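Local atomic coordinates of Alpha/beta hydrolase fold protein (Sphaerobacter thermophilus, PDB entry 3R0V), a protein that probably acts as a hydrolase of the alpha/beta hydrolase fold and binds D-malate in a pocket. Residues Q5-S10 with A79-A84; V26-G31 with F90-S95. All blocks are in the same frame, centred on the assembly; numbering follows the deposited sequence.

Contact 1 (Q5-S10 with A79-A84); sequences QTVPSS and AAIIDA. With BME (beta-mercaptoethanol), chain D.
Ala80 presents its CB to the stretch of chain from Val7 to Ser9, where the N-terminal strand meets the last turns of helix 71-84. The methyl lies 3.8 Å from the backbone O of Pro8 and 4.2 Å from the CA of Ser9, so on this side of the residue main chain rather than side chain forms the opposing surface. Ala80 and Ser9 are also the pair with the nearest CA atoms, 5.6 Å apart. Val7 CG2 faces the carbonyl of Ala80, whose O already takes the helical bond from Ala84 N; the valine methyl therefore covers a satisfied acceptor. Ile81 enters from the flank. With CG1 beside the backbone N (chi1 -66°) and a second bend at chi2 (-62°), its CD1 reaches Val7 CG2 at 3.9 Å. One turn beyond Ala80, the CB of Ala84 receives the other methyl of Val7, CG1, at 4.2 Å. The two branches of Val7 are thus divided, CG2 between Ala80 and Ile81 and CG1 on Ala84, and the contact is apolar packing of modest size, 170 Å² in all. Strand 6-8 runs at 125° to the helix segment, with 8.5 Å between the axes. Just before Thr6, O1 of a beta-mercaptoethanol, probably from the crystallisation liquor, accepts from Gln5 N and donates to Gln5 O. Ser9 OG is hydrogen-bonded to Asp77 OD1, a polar tie to the same helix, while backbone bonds of Val7 with Ile15 pair strand 6-8 with antiparallel strand 14-16, from which Ile15 also touches Ile81.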
# COMPACT_ATOMS: atom_id res chain seq x y z
N GLN A 5 3.42 15.32 13.58
CA GLN A 5 2.33 16.28 13.56
C GLN A 5 1.10 15.63 12.94
O GLN A 5 1.13 14.45 12.60
CB GLN A 5 2.72 17.51 12.73
CG GLN A 5 4.16 17.94 12.86
CD GLN A 5 5.07 17.25 11.86
OE1 GLN A 5 5.19 16.02 11.86
NE2 GLN A 5 5.70 18.03 11.00
N THR A 6 0.02 16.39 12.82
CA THR A 6 -1.18 15.95 12.11
C THR A 6 -1.71 17.05 11.20
O THR A 6 -1.47 18.24 11.42
CB THR A 6 -2.33 15.49 13.07
OG1 THR A 6 -2.90 16.63 13.72
CG2 THR A 6 -1.82 14.51 14.11
N VAL A 7 -2.42 16.63 10.16
CA VAL A 7 -3.18 17.55 9.33
C VAL A 7 -4.57 16.97 9.21
O VAL A 7 -4.75 15.73 9.20
CB VAL A 7 -2.59 17.73 7.92
CG1 VAL A 7 -1.36 18.65 7.97
CG2 VAL A 7 -2.25 16.38 7.29
N PRO A 8 -5.58 17.83 9.12
CA PRO A 8 -6.95 17.35 9.00
C PRO A 8 -7.30 16.96 7.58
O PRO A 8 -6.98 17.66 6.62
CB PRO A 8 -7.78 18.58 9.40
CG PRO A 8 -6.92 19.74 9.01
CD PRO A 8 -5.50 19.30 9.22
N SER A 9 -7.95 15.81 7.45
CA SER A 9 -8.51 15.40 6.18
C SER A 9 -9.78 16.22 5.93
O SER A 9 -10.26 16.92 6.82
CB SER A 9 -8.84 13.90 6.24
OG SER A 9 -9.11 13.39 4.95
N SER A 10 -10.33 16.13 4.72
CA SER A 10 -11.55 16.86 4.37
C SER A 10 -12.67 16.65 5.39
O SER A 10 -13.39 17.59 5.73
CB SER A 10 -12.03 16.45 2.97
OG SER A 10 -13.12 17.25 2.54
N ALA A 79 -4.59 13.18 -0.12
CA ALA A 79 -4.56 14.56 -0.61
C ALA A 79 -4.06 15.54 0.47
O ALA A 79 -3.27 16.44 0.18
CB ALA A 79 -5.94 14.97 -1.11
N ALA A 80 -4.50 15.34 1.71
CA ALA A 80 -4.05 16.20 2.81
C ALA A 80 -2.57 16.04 3.07
O ALA A 80 -1.87 17.01 3.37
CB ALA A 80 -4.86 15.89 4.08
N ILE A 81 -2.07 14.82 2.95
CA ILE A 81 -0.65 14.55 3.16
C ILE A 81 0.20 15.13 2.01
O ILE A 81 1.29 15.66 2.25
CB ILE A 81 -0.40 13.03 3.34
CG1 ILE A 81 -1.06 12.58 4.66
CG2 ILE A 81 1.09 12.71 3.31
CD1 ILE A 81 -0.49 13.24 5.90
N ILE A 82 -0.27 15.01 0.77
CA ILE A 82 0.42 15.64 -0.34
C ILE A 82 0.46 17.17 -0.13
O ILE A 82 1.46 17.81 -0.45
CB ILE A 82 -0.19 15.24 -1.70
CG1 ILE A 82 0.06 13.75 -1.96
CG2 ILE A 82 0.44 16.06 -2.86
CD1 ILE A 82 -0.74 13.20 -3.09
N ASP A 83 -0.61 17.74 0.42
CA ASP A 83 -0.59 19.16 0.79
C ASP A 83 0.47 19.45 1.85
O ASP A 83 1.21 20.43 1.73
CB ASP A 83 -1.96 19.66 1.22
CG ASP A 83 -2.82 20.08 0.04
OD1 ASP A 83 -2.26 20.55 -0.98
OD2 ASP A 83 -4.06 19.93 0.13
N ALA A 84 0.56 18.59 2.87
CA ALA A 84 1.60 18.73 3.88
C ALA A 84 3.00 18.67 3.24
O ALA A 84 3.93 19.31 3.72
CB ALA A 84 1.45 17.65 4.95
C1 BME D . 2.58 12.25 15.42
C2 BME D . 1.35 13.12 15.65
O1 BME D . 3.00 12.36 14.08
S2 BME D . 0.58 12.81 17.26

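Contact 2 (V26-G31 with F90-S95); sequences VVLVGG and FVFGMS. With MLT (D-malate), chain F.
Val27 and Val29 are zipped to Phe90, Phe92 and Met94 by four backbone hydrogen bonds, the ladder of two adjacent parallel strands at the centre of an alpha/beta hydrolase sheet. Val27 N donates to Phe90 O (2.9 Å), and Val29 N to Phe92 O; in return Phe92 N and the selenomethionine Met94 N donate to the O atoms of Val27 and Val29. All four are nearly straight, and CA-H...O contacts such as Leu28 CA to Phe92 O (3.4 Å) fill the intervals.

On one face of the sheet, Val26 CG2 comes to the edge of the Phe90 ring, 4.0 Å from CD2. Leu28 CD2 likewise lies near the plane of the Phe92 ring, at its edge, and 3.9 Å from Phe92 CB; neither ring offers its face to this partner. On the other face Val29 has CG1 anti to the backbone N (chi1 -178°), which puts CG2 beside that N, from where it meets Val91 CG1 at 3.8 Å, reaching diagonally past the paired Gly93.

Further out, Val27 and Val29 are covered by Leu78 of helix 71-84, and Val29 and Val91 by Ser101 of helix 96-106. The ring of Phe90 stacks on Phe260.

At the C-terminal ends the strands open into the D-malate pocket. Gly93, Ser95 and Gly97 fit the GxSxG nucleophile elbow, in which Ser95 would probably be the nucleophile; its phi/psi of 54°/-126° is the strained backbone expected there. Malate is hydrogen-bonded to Ala32 N and Ser96 N, the residues following the two segments, consistent with an oxyanion hole. Its O1 lies 3.7 Å from Gly31 CA and 3.0 Å from Ser95 CB.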
# COMPACT_ATOMS: atom_id res chain seq x y z
N VAL A 26 8.50 13.20 -1.52
CA VAL A 26 8.01 11.84 -1.76
C VAL A 26 7.08 11.45 -0.61
O VAL A 26 7.47 11.60 0.55
CB VAL A 26 9.19 10.84 -1.78
CG1 VAL A 26 8.70 9.41 -1.80
CG2 VAL A 26 10.14 11.13 -2.94
N VAL A 27 5.90 10.93 -0.92
CA VAL A 27 4.98 10.41 0.08
C VAL A 27 4.96 8.90 -0.03
O VAL A 27 4.80 8.34 -1.12
CB VAL A 27 3.56 10.95 -0.13
CG1 VAL A 27 2.59 10.29 0.86
CG2 VAL A 27 3.54 12.46 0.04
N LEU A 28 5.14 8.23 1.10
CA LEU A 28 5.09 6.77 1.15
C LEU A 28 3.71 6.36 1.63
O LEU A 28 3.22 6.87 2.66
CB LEU A 28 6.15 6.22 2.11
CG LEU A 28 7.60 6.68 1.88
CD1 LEU A 28 8.58 5.95 2.79
CD2 LEU A 28 8.02 6.50 0.45
N VAL A 29 3.05 5.47 0.88
CA VAL A 29 1.71 5.01 1.23
C VAL A 29 1.77 3.53 1.59
O VAL A 29 2.10 2.69 0.74
CB VAL A 29 0.72 5.20 0.06
CG1 VAL A 29 -0.68 4.76 0.49
CG2 VAL A 29 0.70 6.66 -0.42
N GLY A 30 1.43 3.20 2.83
CA GLY A 30 1.54 1.82 3.28
C GLY A 30 0.33 0.97 2.93
O GLY A 30 -0.73 1.48 2.61
N GLY A 31 0.52 -0.34 2.99
CA GLY A 31 -0.53 -1.29 2.66
C GLY A 31 -1.28 -1.83 3.87
O GLY A 31 -1.32 -1.21 4.93
N PHE A 90 5.95 13.15 -5.50
CA PHE A 90 6.15 11.78 -5.98
C PHE A 90 5.50 10.86 -4.95
O PHE A 90 5.49 11.18 -3.75
CB PHE A 90 7.64 11.45 -6.04
CG PHE A 90 8.46 12.37 -6.90
CD1 PHE A 90 7.92 12.98 -8.02
CD2 PHE A 90 9.79 12.61 -6.59
CE1 PHE A 90 8.70 13.81 -8.83
CE2 PHE A 90 10.57 13.44 -7.38
CZ PHE A 90 10.02 14.06 -8.50
N VAL A 91 4.97 9.72 -5.38
CA VAL A 91 4.34 8.80 -4.44
C VAL A 91 4.89 7.40 -4.65
O VAL A 91 5.03 6.97 -5.79
CB VAL A 91 2.80 8.78 -4.59
CG1 VAL A 91 2.18 7.61 -3.82
CG2 VAL A 91 2.21 10.09 -4.13
N PHE A 92 5.23 6.72 -3.55
CA PHE A 92 5.55 5.30 -3.58
C PHE A 92 4.51 4.56 -2.75
O PHE A 92 4.39 4.80 -1.55
CB PHE A 92 6.95 5.02 -3.02
CG PHE A 92 7.25 3.54 -2.83
CD1 PHE A 92 7.15 2.66 -3.90
CD2 PHE A 92 7.61 3.04 -1.59
CE1 PHE A 92 7.42 1.30 -3.73
CE2 PHE A 92 7.90 1.69 -1.42
CZ PHE A 92 7.80 0.83 -2.49
N GLY A 93 3.76 3.66 -3.39
CA GLY A 93 2.73 2.90 -2.69
C GLY A 93 3.09 1.43 -2.60
O GLY A 93 3.54 0.82 -3.57
N MSE A 94 2.86 0.87 -1.42
CA MSE A 94 3.20 -0.52 -1.14
C MSE A 94 1.95 -1.39 -1.02
O MSE A 94 1.05 -1.08 -0.25
CB MSE A 94 4.01 -0.61 0.15
CG MSE A 94 5.43 -0.07 0.01
SE MSE A 94 6.13 0.62 1.70
CE MSE A 94 5.15 2.31 1.77
N SER A 95 1.92 -2.48 -1.78
CA SER A 95 0.84 -3.46 -1.69
C SER A 95 -0.53 -2.81 -1.84
O SER A 95 -0.76 -2.13 -2.83
CB SER A 95 0.99 -4.28 -0.40
OG SER A 95 2.31 -4.81 -0.33
C1 MLT F . -1.43 -5.96 1.08
O1 MLT F . -1.32 -4.73 1.40
O2 MLT F . -2.03 -6.32 0.07
C2 MLT F . -0.78 -6.98 1.98
O3 MLT F . 0.09 -6.33 2.89
C3 MLT F . -0.02 -8.02 1.17
C4 MLT F . 0.93 -8.79 2.06
O4 MLT F . 1.16 -8.43 3.23
O5 MLT F . 1.50 -9.81 1.62

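Overall arrangement
From the N terminus the chain passes residues 5-10, then 26-31, then 79-84 and finally 90-95, so the two contacts cross rather than nest. Contact 1 closes a loop of 68 intervening residues by returning helix 71-84 to the N-terminal strand; contact 2 closes one of 58 by placing strand 89-94 beside strand 25-29. Helix 71-84 leads directly into strand 89-94, and it also joins the contacts in space: Ile81 CG2 packs on Val27 CG1 at 3.8 Å, although the contacts are about 15 Å apart, centre to centre. The order outward is thus central, mostly parallel sheet, helix, and the small antiparallel sheet of strands 6-8 and 14-16, with the malate pocket at the C-terminal ends of strands 25-29 and 89-94.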